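Local coordinates for protein peptidoglycan glycosyltransferase (Atopobium parvulum, PDB 4OVD) that belongs to the penicillin-binding protein family and joins a dimerisation domain to a transpeptidase-type domain within one chain, at residues Asn254-Glu259 with Val428-Thr433; Ser289-Gly294 with Gly530-His535; Phe358-Leu363 with Lys367-Gly372; His380-Asp385 with Val421-Thr426; Ile393-Ser396 with Tyr400-Pro403. All blocks are in the same frame, centred on the assembly; numbering follows the deposited sequence.

How the contacts relate
All five contacts fall in the transpeptidase domain. Contacts 1 and 2 interleave along the chain, pairing residues early in the domain range (254-259, 289-294) with late ones (428-433, 530-535); their centres are about 24 Å apart, on opposite sides of the chain's centre. Contacts 3, 4 and 5 lie within the chain loops closed by contacts 1 and 2, with contact 5 inside contact 4. Contacts 1 and 4 share helix 418-429 and touch at P255 and T426. Near the periphery, contacts 3 and 5 meet through Y400, while I290 and I393 join contact 2 to contact 5. Contacts 1 and 2 thus tie distant parts of the sequence together; contacts 3 and 5 are local.

Contact 1: Asn254-Glu259 with Val428-Thr433; sequences NPRTGE and VANKGT
P255 and N430 come together through a carbonyl oxygen and a carbon: O of P255 lies 3.4 Å from CB of N430. That oxygen is buried here and finds no hydrogen-bonding partner in the model. Next to it, CB of P255 rests on CB of A429 at 3.7 Å, the apolar part of the contact. R256 adds its aliphatic stem, with CG 3.5 Å from OD1 of N430, before a bend at chi3 (66°) carries the guanidinium away, so it is the stem alone that touches the amide. With CG anti to the backbone N, the N430 amide lies alongside the P255-R256 backbone. Its ND2 donates to O of T433 at 3.1 Å, with the acceptor close to the amide plane, which fixes the rotation of the group and leaves OD1 facing R256. This bond spans a type I' turn, N430 to T433, where the chain leaves helix 418-429. The facing segment is the hairpin connection between strands 248-253 and 260-266 of the antiparallel sheet. N254 organises it: OD1 accepts from N of R256 in the carbonyl plane (2.8 Å) and from N of T257 above that plane (3.0 Å), making an Asx turn and an Asx motif. ND2 of N254 is held in turn by OH of Y261. Farther along, OG1 of T257 accepts from N of E259 at 3.1 Å in an ST turn.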
# COMPACT_ATOMS: atom_id res chain seq x y z
N ASN A 254 -2.05 9.76 -3.56
CA ASN A 254 -1.32 10.82 -4.14
C ASN A 254 0.10 10.60 -3.61
O ASN A 254 0.33 10.68 -2.40
CB ASN A 254 -1.90 12.15 -3.66
CG ASN A 254 -1.21 13.32 -4.24
OD1 ASN A 254 -0.01 13.38 -4.26
ND2 ASN A 254 -1.96 14.25 -4.73
N PRO A 255 1.05 10.33 -4.51
CA PRO A 255 2.41 10.09 -4.13
C PRO A 255 3.16 11.34 -3.65
O PRO A 255 4.22 11.21 -3.06
CB PRO A 255 3.05 9.52 -5.40
CG PRO A 255 2.23 10.06 -6.49
CD PRO A 255 0.84 10.17 -5.96
N ARG A 256 2.63 12.53 -3.86
CA ARG A 256 3.31 13.72 -3.38
C ARG A 256 2.81 14.20 -2.01
O ARG A 256 3.57 14.68 -1.23
CB ARG A 256 3.15 14.87 -4.33
CG ARG A 256 3.85 16.13 -3.83
CD ARG A 256 3.67 17.29 -4.80
NE ARG A 256 2.26 17.71 -4.89
CZ ARG A 256 1.63 18.55 -4.06
NH1 ARG A 256 2.25 19.11 -3.00
NH2 ARG A 256 0.35 18.83 -4.27
N THR A 257 1.52 14.17 -1.76
CA THR A 257 1.03 14.60 -0.46
C THR A 257 0.80 13.43 0.53
O THR A 257 0.64 13.64 1.73
CB THR A 257 -0.34 15.19 -0.63
OG1 THR A 257 -1.17 14.16 -1.13
CG2 THR A 257 -0.36 16.40 -1.60
N GLY A 258 0.73 12.21 0.01
CA GLY A 258 0.46 11.04 0.81
C GLY A 258 -1.01 10.77 1.04
O GLY A 258 -1.35 9.72 1.58
N GLU A 259 -1.90 11.64 0.59
CA GLU A 259 -3.36 11.47 0.81
C GLU A 259 -3.89 10.26 0.08
O GLU A 259 -3.48 10.04 -1.06
CB GLU A 259 -4.13 12.70 0.33
CG GLU A 259 -3.85 13.93 1.19
CD GLU A 259 -4.49 15.24 0.65
OE1 GLU A 259 -5.10 15.23 -0.46
OE2 GLU A 259 -4.37 16.29 1.36
N VAL A 428 10.13 7.01 -5.21
CA VAL A 428 10.45 7.00 -6.64
C VAL A 428 9.51 7.95 -7.38
O VAL A 428 9.89 8.65 -8.34
CB VAL A 428 10.38 5.57 -7.20
CG1 VAL A 428 10.45 5.55 -8.71
CG2 VAL A 428 11.49 4.74 -6.62
N ALA A 429 8.27 8.00 -6.93
CA ALA A 429 7.30 8.87 -7.61
C ALA A 429 7.33 10.31 -7.14
O ALA A 429 6.63 11.13 -7.70
CB ALA A 429 5.89 8.33 -7.41
N ASN A 430 8.06 10.63 -6.07
CA ASN A 430 8.04 11.99 -5.60
C ASN A 430 9.41 12.62 -5.48
O ASN A 430 9.74 13.20 -4.45
CB ASN A 430 7.33 12.01 -4.29
CG ASN A 430 7.16 13.41 -3.76
OD1 ASN A 430 6.76 14.27 -4.48
ND2 ASN A 430 7.37 13.59 -2.50
N LYS A 431 10.24 12.40 -6.50
CA LYS A 431 11.58 13.01 -6.56
C LYS A 431 12.46 12.60 -5.45
O LYS A 431 13.31 13.35 -4.99
CB LYS A 431 11.45 14.52 -6.63
CG LYS A 431 10.74 14.92 -7.92
CD LYS A 431 10.34 16.41 -8.00
CE LYS A 431 11.53 17.37 -8.00
NZ LYS A 431 12.48 17.19 -9.14
N GLY A 432 12.20 11.44 -4.94
CA GLY A 432 13.03 10.92 -3.91
C GLY A 432 12.56 11.09 -2.52
O GLY A 432 13.24 10.60 -1.60
N THR A 433 11.48 11.83 -2.35
CA THR A 433 10.97 12.05 -0.99
C THR A 433 9.80 11.10 -0.67
O THR A 433 8.81 11.10 -1.36
CB THR A 433 10.60 13.51 -0.80
OG1 THR A 433 11.78 14.30 -0.92
CG2 THR A 433 10.00 13.79 0.59

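Contact 2: Ser289-Gly294 with Gly530-His535; sequences SIYEPG and GLNDTH
N532 meets Y291 near the end of strand 525-532, and the approach to it runs through G530 and L531, whose backbones are hydrogen-bonded to those of S249 and A512 in the neighbouring strands. At N532 the side chain points to the other side of the strand from that of L531. Its CG lies anti to the carbonyl carbon (chi1 -51°), which directs the amide at the tyrosine; CG of Y291 is likewise anti to its carbonyl carbon (chi1 -63°), and this brings the hydroxyl end of the ring to the amide. The two side chains cross at about a right angle, with amide and ring planes turned 43° against each other. ND2 of N532 comes to 2.9 Å from OH of Y291, but the angle is too poor for a hydrogen bond. The same nitrogen is 3.5 Å from CZ of Y291, and CG of N532 is 4.0 Å from CE1 of Y291. The strand is the middle one of the five-stranded antiparallel sheet in the transpeptidase domain of penicillin-binding proteins. Y291 belongs to the loop that runs into a sequence fitting the SxxK motif at the start of helix 298-307. V511 of strand 510-518 packs against both side chains, and the ring of F418 meets that of Y291.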
# COMPACT_ATOMS: atom_id res chain seq x y z
N SER A 289 -2.00 -6.89 7.50
CA SER A 289 -1.52 -8.26 7.21
C SER A 289 -0.13 -8.15 6.58
O SER A 289 0.21 -7.13 5.94
CB SER A 289 -2.48 -8.98 6.25
OG SER A 289 -3.75 -8.98 6.81
N ILE A 290 0.68 -9.18 6.74
CA ILE A 290 2.04 -9.19 6.21
C ILE A 290 2.17 -10.35 5.26
O ILE A 290 1.47 -11.37 5.38
CB ILE A 290 3.12 -9.29 7.27
CG1 ILE A 290 3.08 -10.61 8.02
CG2 ILE A 290 3.00 -8.11 8.28
CD1 ILE A 290 4.22 -10.67 9.07
N TYR A 291 3.03 -10.12 4.27
CA TYR A 291 3.25 -11.04 3.19
C TYR A 291 4.71 -10.97 2.82
O TYR A 291 5.38 -9.98 3.15
CB TYR A 291 2.48 -10.52 1.94
CG TYR A 291 1.00 -10.48 2.17
CD1 TYR A 291 0.21 -11.63 2.01
CD2 TYR A 291 0.39 -9.32 2.54
CE1 TYR A 291 -1.14 -11.61 2.27
CE2 TYR A 291 -0.99 -9.28 2.80
CZ TYR A 291 -1.74 -10.42 2.64
OH TYR A 291 -3.09 -10.35 2.94
N GLU A 292 5.20 -11.99 2.13
CA GLU A 292 6.55 -11.96 1.54
C GLU A 292 6.27 -11.17 0.26
O GLU A 292 5.46 -11.60 -0.54
CB GLU A 292 7.07 -13.35 1.27
CG GLU A 292 8.47 -13.33 0.85
CD GLU A 292 9.03 -14.71 0.70
OE1 GLU A 292 8.70 -15.38 -0.30
OE2 GLU A 292 9.89 -15.04 1.51
N PRO A 293 6.87 -9.97 0.13
CA PRO A 293 6.53 -9.08 -0.95
C PRO A 293 6.90 -9.58 -2.30
O PRO A 293 6.16 -9.33 -3.24
CB PRO A 293 7.27 -7.78 -0.58
CG PRO A 293 8.39 -8.20 0.28
CD PRO A 293 7.85 -9.37 1.05
N GLY A 294 7.99 -10.32 -2.43
CA GLY A 294 8.27 -10.78 -3.77
C GLY A 294 8.78 -9.67 -4.70
O GLY A 294 9.26 -8.61 -4.26
N GLY A 530 -3.56 -5.88 -5.32
CA GLY A 530 -3.03 -7.16 -4.87
C GLY A 530 -4.15 -8.19 -4.81
O GLY A 530 -5.22 -7.87 -4.38
N LEU A 531 -3.85 -9.43 -5.17
CA LEU A 531 -4.77 -10.53 -5.18
C LEU A 531 -4.06 -11.63 -4.46
O LEU A 531 -3.01 -12.09 -4.94
CB LEU A 531 -5.08 -10.96 -6.59
CG LEU A 531 -5.89 -9.87 -7.32
CD1 LEU A 531 -5.98 -10.08 -8.84
CD2 LEU A 531 -7.28 -9.71 -6.71
N ASN A 532 -4.68 -12.08 -3.37
CA ASN A 532 -4.08 -13.06 -2.48
C ASN A 532 -4.64 -14.45 -2.68
O ASN A 532 -5.87 -14.67 -2.76
CB ASN A 532 -4.24 -12.65 -1.03
CG ASN A 532 -3.78 -11.23 -0.75
OD1 ASN A 532 -2.99 -10.61 -1.48
ND2 ASN A 532 -4.31 -10.68 0.32
N ASP A 533 -3.69 -15.36 -2.85
CA ASP A 533 -3.89 -16.77 -3.11
C ASP A 533 -4.61 -17.02 -4.42
O ASP A 533 -5.70 -17.62 -4.50
CB ASP A 533 -4.53 -17.50 -1.90
CG ASP A 533 -4.34 -19.02 -1.96
OD1 ASP A 533 -3.70 -19.55 -2.92
OD2 ASP A 533 -4.82 -19.71 -1.05
N THR A 534 -3.94 -16.56 -5.47
CA THR A 534 -4.38 -16.76 -6.83
C THR A 534 -3.29 -17.51 -7.62
O THR A 534 -2.13 -17.43 -7.33
CB THR A 534 -4.78 -15.45 -7.56
OG1 THR A 534 -5.21 -15.80 -8.87
CG2 THR A 534 -3.60 -14.50 -7.73
N HIS A 535 -3.67 -18.20 -8.66
CA HIS A 535 -2.71 -18.94 -9.46
C HIS A 535 -2.38 -18.22 -10.70
O HIS A 535 -1.51 -18.64 -11.45
CB HIS A 535 -3.23 -20.36 -9.77
CG HIS A 535 -3.04 -21.29 -8.62
ND1 HIS A 535 -4.05 -21.61 -7.73
CD2 HIS A 535 -1.92 -21.87 -8.13
CE1 HIS A 535 -3.58 -22.41 -6.80
NE2 HIS A 535 -2.29 -22.59 -7.02

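Contact 3: Phe358-Leu363 with Lys367-Gly372; sequences FLETQL and KRFAEG
Two consecutive helices, 353-364 and 366-375, face each other across a short connection in the transpeptidase domain, with E360 and F369 at the centre of their contact. The first helix has a wider pi-type turn at 359-363. CG of E360 is anti to its own N (chi1 -167°), which puts this methylene over the phenylalanine. CG lies 4.0 Å from the centroid of the F369 ring, 24° off the normal, a CH-pi contact over one face and displaced toward the rim. The two side chains cross at about a right angle, and the carboxylate plane stands 77° from the ring. A bend at chi2 then brings OE2 of E360 back toward CB of F369, at 3.5 Å. This oxygen also lies near OD1 of D366, a closeness of like charges that may favour a proton on one of the two acids. F369 touches Y400 as well, so a neighbouring loop packs on the second helix. The side chain of R368 reaches back to carbonyls at the C-terminal end of helix 353-364: its stronger bond runs from NE to O of I364, and its NH2 makes a weak, bent bond of 3.1 Å to O of L363.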
# COMPACT_ATOMS: atom_id res chain seq x y z
N PHE A 358 22.23 -11.30 -7.88
CA PHE A 358 23.56 -11.01 -8.33
C PHE A 358 23.92 -9.57 -7.96
O PHE A 358 25.00 -9.28 -7.38
CB PHE A 358 23.64 -11.18 -9.84
CG PHE A 358 24.91 -10.67 -10.42
CD1 PHE A 358 25.01 -9.35 -10.83
CD2 PHE A 358 25.99 -11.52 -10.64
CE1 PHE A 358 26.19 -8.85 -11.37
CE2 PHE A 358 27.16 -11.02 -11.19
CZ PHE A 358 27.26 -9.66 -11.53
N LEU A 359 22.98 -8.66 -8.21
CA LEU A 359 23.27 -7.24 -7.93
C LEU A 359 23.55 -7.04 -6.47
O LEU A 359 24.53 -6.41 -6.09
CB LEU A 359 22.12 -6.35 -8.37
CG LEU A 359 21.88 -6.20 -9.88
CD1 LEU A 359 20.69 -5.30 -10.05
CD2 LEU A 359 23.11 -5.62 -10.56
N GLU A 360 22.72 -7.61 -5.62
CA GLU A 360 22.92 -7.42 -4.18
C GLU A 360 24.15 -8.09 -3.71
O GLU A 360 24.80 -7.56 -2.83
CB GLU A 360 21.72 -7.95 -3.37
CG GLU A 360 21.66 -7.55 -1.89
CD GLU A 360 22.65 -8.25 -1.00
OE1 GLU A 360 23.02 -9.40 -1.32
OE2 GLU A 360 22.99 -7.67 0.06
N THR A 361 24.43 -9.28 -4.20
CA THR A 361 25.58 -9.98 -3.63
C THR A 361 26.92 -9.51 -4.18
O THR A 361 27.85 -9.45 -3.45
CB THR A 361 25.50 -11.52 -3.79
OG1 THR A 361 25.41 -11.83 -5.16
CG2 THR A 361 24.27 -12.12 -3.06
N GLN A 362 27.01 -9.17 -5.46
CA GLN A 362 28.27 -8.76 -6.05
C GLN A 362 28.52 -7.28 -6.05
O GLN A 362 29.66 -6.86 -6.13
CB GLN A 362 28.31 -9.22 -7.50
CG GLN A 362 28.12 -10.73 -7.64
CD GLN A 362 29.26 -11.51 -7.01
OE1 GLN A 362 29.05 -12.43 -6.22
NE2 GLN A 362 30.46 -11.09 -7.30
N LEU A 363 27.48 -6.46 -6.03
CA LEU A 363 27.70 -5.03 -6.12
C LEU A 363 27.26 -4.25 -4.90
O LEU A 363 27.99 -3.39 -4.47
CB LEU A 363 26.93 -4.48 -7.31
CG LEU A 363 27.32 -5.17 -8.63
CD1 LEU A 363 26.45 -4.68 -9.74
CD2 LEU A 363 28.79 -4.87 -8.92
N LYS A 367 25.63 -4.70 3.84
CA LYS A 367 25.63 -3.47 4.62
C LYS A 367 24.88 -2.33 3.95
O LYS A 367 24.03 -1.71 4.60
CB LYS A 367 27.07 -3.03 4.92
CG LYS A 367 27.13 -1.71 5.67
CD LYS A 367 28.51 -1.49 6.28
CE LYS A 367 28.61 -0.08 6.80
NZ LYS A 367 29.89 0.07 7.49
N ARG A 368 25.24 -2.00 2.69
CA ARG A 368 24.53 -0.92 1.99
C ARG A 368 23.12 -1.32 1.71
O ARG A 368 22.22 -0.47 1.70
CB ARG A 368 25.25 -0.45 0.70
CG ARG A 368 26.52 0.33 0.99
CD ARG A 368 27.28 0.77 -0.25
NE ARG A 368 27.76 -0.38 -1.03
CZ ARG A 368 28.85 -0.34 -1.78
NH1 ARG A 368 29.59 0.76 -1.78
NH2 ARG A 368 29.22 -1.43 -2.48
N PHE A 369 22.89 -2.63 1.53
CA PHE A 369 21.54 -3.09 1.28
C PHE A 369 20.70 -2.87 2.52
O PHE A 369 19.63 -2.27 2.45
CB PHE A 369 21.50 -4.58 0.92
CG PHE A 369 20.11 -5.10 0.61
CD1 PHE A 369 19.48 -4.79 -0.61
CD2 PHE A 369 19.47 -5.90 1.48
CE1 PHE A 369 18.27 -5.30 -0.90
CE2 PHE A 369 18.23 -6.45 1.17
CZ PHE A 369 17.65 -6.17 -0.03
N ALA A 370 21.15 -3.40 3.64
CA ALA A 370 20.40 -3.24 4.88
C ALA A 370 20.24 -1.75 5.24
O ALA A 370 19.22 -1.35 5.81
CB ALA A 370 21.06 -4.00 6.00
N GLU A 371 21.22 -0.91 4.94
CA GLU A 371 21.02 0.51 5.24
C GLU A 371 19.95 1.11 4.38
O GLU A 371 19.15 1.89 4.85
CB GLU A 371 22.31 1.33 5.10
CG GLU A 371 23.26 1.05 6.27
CD GLU A 371 24.65 1.60 6.05
OE1 GLU A 371 24.97 2.01 4.90
OE2 GLU A 371 25.43 1.57 7.02
N GLY A 372 19.88 0.67 3.12
CA GLY A 372 18.87 1.21 2.23
C GLY A 372 17.47 0.78 2.60
O GLY A 372 16.55 1.57 2.48

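Contact 4: His380-Asp385 with Val421-Thr426; sequences HTTGID and VIRAYT
Trans torsions from chi1 (-179°) through chi3 keep R423 straight, and this carries its side chain from helix 418-429 across T382. On the facing residue, chi1 of 60° sets OG1 between the backbone N and the carbonyl carbon and leaves CG2 for the arginine. The two side chains run antiparallel alongside each other, with CB and CG2 of T382 both against CD of R423, each at 3.7 Å. Beyond that point the guanidinium passes under a carbonyl: O of T382 sits 3.9 Å above its plane, over the centre, a position that no N-H points to. NH1 and NE find partners elsewhere. NH1 of R423 bonds to a water at 2.9 Å, in plane at the edge of the group, and this water reaches O of H380 at 3.0 Å, while NE has a weak bond to O of V435. One side of helix 418-429 packs on the antiparallel sheet of the transpeptidase domain, I422 lying on M251, M253, M526 and Y528, while R423 faces the loop. That loop is shaped by an ST turn, in which OG1 of T382 accepts from N of I384 at 3.2 Å. E389 secures the same corner, with OE2 hydrogen-bonded to OG1 of T382 and OE1 to N of G383. Back on the helix, OG1 of T426 donates to O of R423 at 2.7 Å, on a lone pair.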
# COMPACT_ATOMS: atom_id res chain seq x y z
N HIS A 380 9.46 -0.81 9.31
CA HIS A 380 9.08 0.26 10.22
C HIS A 380 7.67 0.64 9.86
O HIS A 380 7.30 0.66 8.68
CB HIS A 380 9.96 1.50 10.01
CG HIS A 380 11.40 1.28 10.34
ND1 HIS A 380 11.94 1.66 11.55
CD2 HIS A 380 12.41 0.73 9.63
CE1 HIS A 380 13.23 1.36 11.56
NE2 HIS A 380 13.53 0.79 10.40
N THR A 381 6.89 1.03 10.84
CA THR A 381 5.52 1.43 10.54
C THR A 381 5.59 2.68 9.65
O THR A 381 6.50 3.45 9.70
CB THR A 381 4.73 1.69 11.85
OG1 THR A 381 5.57 2.43 12.72
CG2 THR A 381 4.41 0.39 12.53
N THR A 382 4.61 2.86 8.81
CA THR A 382 4.59 3.94 7.93
C THR A 382 4.07 5.20 8.54
O THR A 382 4.30 6.23 8.02
CB THR A 382 3.68 3.62 6.74
OG1 THR A 382 2.34 3.36 7.19
CG2 THR A 382 4.21 2.40 6.03
N GLY A 383 3.34 5.11 9.63
CA GLY A 383 2.76 6.30 10.23
C GLY A 383 1.34 6.50 9.75
O GLY A 383 0.74 7.47 10.08
N ILE A 384 0.80 5.59 8.92
CA ILE A 384 -0.58 5.73 8.41
C ILE A 384 -1.58 5.86 9.58
O ILE A 384 -1.39 5.27 10.67
CB ILE A 384 -0.98 4.56 7.47
CG1 ILE A 384 -2.39 4.73 6.90
CG2 ILE A 384 -0.88 3.22 8.22
CD1 ILE A 384 -2.66 3.88 5.72
N ASP A 385 -2.64 6.65 9.37
CA ASP A 385 -3.58 6.85 10.45
C ASP A 385 -4.73 5.85 10.35
O ASP A 385 -5.87 6.21 10.06
CB ASP A 385 -4.07 8.31 10.49
CG ASP A 385 -4.63 8.77 9.16
OD1 ASP A 385 -4.25 8.21 8.08
OD2 ASP A 385 -5.39 9.76 9.16
N VAL A 421 5.49 -1.14 1.10
CA VAL A 421 5.97 -1.15 -0.27
C VAL A 421 5.45 0.09 -0.95
O VAL A 421 6.20 0.79 -1.65
CB VAL A 421 5.51 -2.39 -1.03
CG1 VAL A 421 5.99 -2.32 -2.46
CG2 VAL A 421 6.05 -3.64 -0.33
N ILE A 422 4.17 0.36 -0.75
CA ILE A 422 3.55 1.52 -1.33
C ILE A 422 4.29 2.75 -0.88
O ILE A 422 4.65 3.60 -1.67
CB ILE A 422 2.07 1.57 -0.91
CG1 ILE A 422 1.30 0.39 -1.55
CG2 ILE A 422 1.45 2.87 -1.28
CD1 ILE A 422 -0.11 0.27 -1.08
N ARG A 423 4.58 2.83 0.40
CA ARG A 423 5.25 3.98 0.92
C ARG A 423 6.63 4.12 0.26
O ARG A 423 7.05 5.22 -0.12
CB ARG A 423 5.36 3.91 2.43
CG ARG A 423 6.04 5.13 3.00
CD ARG A 423 6.28 5.03 4.48
NE ARG A 423 6.90 6.28 4.93
CZ ARG A 423 7.72 6.39 5.96
NH1 ARG A 423 8.11 5.31 6.65
NH2 ARG A 423 8.21 7.58 6.28
N ALA A 424 7.35 3.03 0.11
CA ALA A 424 8.65 3.11 -0.53
C ALA A 424 8.54 3.63 -1.95
O ALA A 424 9.32 4.52 -2.33
CB ALA A 424 9.32 1.74 -0.54
N TYR A 425 7.53 3.15 -2.72
CA TYR A 425 7.36 3.60 -4.09
C TYR A 425 7.13 5.11 -4.17
O TYR A 425 7.54 5.75 -5.17
CB TYR A 425 6.20 2.86 -4.75
CG TYR A 425 6.59 1.51 -5.34
CD1 TYR A 425 7.27 0.57 -4.63
CD2 TYR A 425 6.26 1.21 -6.64
CE1 TYR A 425 7.56 -0.72 -5.18
CE2 TYR A 425 6.57 0.00 -7.22
CZ TYR A 425 7.22 -0.98 -6.50
OH TYR A 425 7.55 -2.15 -7.16
N THR A 426 6.53 5.70 -3.14
CA THR A 426 6.32 7.13 -3.18
C THR A 426 7.65 7.87 -3.39
O THR A 426 7.62 8.84 -4.09
CB THR A 426 5.52 7.76 -2.01
OG1 THR A 426 6.24 7.68 -0.76
CG2 THR A 426 4.18 7.12 -1.90
O HOH W 1 7.38 2.52 6.30

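Contact 5: Ile393-Ser396 with Tyr400-Pro403; sequences IVRS and YEGP
The Y400 ring meets R395 and S396 with its edge: two backbone carbonyls and a water are ranged along it near the ring plane. O of S396 comes to 3.1 Å from CD1 of Y400, and O of R395 to 3.5 Å from CE1 of Y400, so ring hydrogens face carbonyl oxygens. The water donates to O of R395 at 2.9 Å; its approach to OH of Y400, 2.5 Å, is suspiciously short, which leaves a bridge between the two doubtful. The second pair of flat groups, the R395 guanidinium and the E401 carboxylate, meets obliquely, with planes 46° apart, and forms a loose salt bridge of 3.5 Å between NH1 of R395 and OE1 of E401. An R395 chain extended from CG to NE spans the distance to the acid. NH1 is nearer still to the carbon CD of E401, at 3.2 Å, which shows that the acid does not present its oxygens squarely. Both segments belong to the long connection between helices 366-375 and 404-408, at the surface here, which folds back on itself. The turn joining them is laced by OG of S396 to OD1 of D398, by N of S396 to OE1 of Q399, and by a weak bond from NH1 of R395 to O of Q399. Y400 also leans on D366 and A370 of the preceding helix. At the other end, N of E401 is hydrogen-bonded to OG1 of T404, where the next helix starts.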
# COMPACT_ATOMS: atom_id res chain seq x y z
N ILE A 393 8.35 -8.28 9.71
CA ILE A 393 9.42 -9.10 10.24
C ILE A 393 10.51 -9.05 9.25
O ILE A 393 10.49 -9.73 8.22
CB ILE A 393 8.91 -10.54 10.47
CG1 ILE A 393 7.70 -10.53 11.45
CG2 ILE A 393 10.03 -11.39 11.04
CD1 ILE A 393 6.90 -11.81 11.48
N VAL A 394 11.50 -8.26 9.59
CA VAL A 394 12.62 -7.96 8.69
C VAL A 394 13.89 -8.06 9.53
O VAL A 394 14.00 -7.42 10.59
CB VAL A 394 12.46 -6.52 8.15
CG1 VAL A 394 13.58 -6.17 7.19
CG2 VAL A 394 11.08 -6.31 7.49
N ARG A 395 14.81 -8.90 9.08
CA ARG A 395 16.05 -9.09 9.79
C ARG A 395 16.88 -7.83 9.74
O ARG A 395 16.92 -7.18 8.72
CB ARG A 395 16.87 -10.20 9.15
CG ARG A 395 16.41 -11.58 9.49
CD ARG A 395 17.11 -12.58 8.61
NE ARG A 395 16.61 -13.92 8.90
CZ ARG A 395 17.34 -14.90 9.39
NH1 ARG A 395 18.64 -14.76 9.57
NH2 ARG A 395 16.76 -16.08 9.62
N SER A 396 17.53 -7.47 10.85
CA SER A 396 18.46 -6.34 10.85
C SER A 396 19.82 -6.88 10.32
O SER A 396 20.03 -8.10 10.20
CB SER A 396 18.65 -5.79 12.24
OG SER A 396 19.10 -6.87 13.03
N TYR A 400 21.70 -10.96 9.63
CA TYR A 400 21.79 -11.58 8.31
C TYR A 400 22.64 -12.81 8.38
O TYR A 400 23.60 -12.91 9.13
CB TYR A 400 22.40 -10.64 7.24
CG TYR A 400 21.50 -9.59 6.59
CD1 TYR A 400 20.51 -8.95 7.29
CD2 TYR A 400 21.77 -9.13 5.29
CE1 TYR A 400 19.72 -7.95 6.72
CE2 TYR A 400 20.97 -8.14 4.70
CZ TYR A 400 19.96 -7.54 5.43
OH TYR A 400 19.22 -6.52 4.89
N GLU A 401 22.28 -13.76 7.56
CA GLU A 401 23.05 -14.94 7.47
C GLU A 401 23.44 -15.05 6.02
O GLU A 401 23.19 -14.14 5.20
CB GLU A 401 22.29 -16.12 8.04
CG GLU A 401 20.89 -16.29 7.49
CD GLU A 401 20.10 -17.34 8.24
OE1 GLU A 401 20.49 -17.67 9.40
OE2 GLU A 401 19.08 -17.81 7.68
N GLY A 402 24.04 -16.18 5.69
CA GLY A 402 24.53 -16.42 4.35
C GLY A 402 23.68 -15.96 3.20
O GLY A 402 24.17 -15.19 2.39
N PRO A 403 22.42 -16.43 3.12
CA PRO A 403 21.54 -16.09 1.97
C PRO A 403 20.58 -14.93 2.10
O PRO A 403 19.83 -14.68 1.18
CB PRO A 403 20.66 -17.37 1.82
CG PRO A 403 20.69 -18.03 3.18
CD PRO A 403 21.85 -17.48 3.98
O HOH W 2 17.54 -5.56 6.44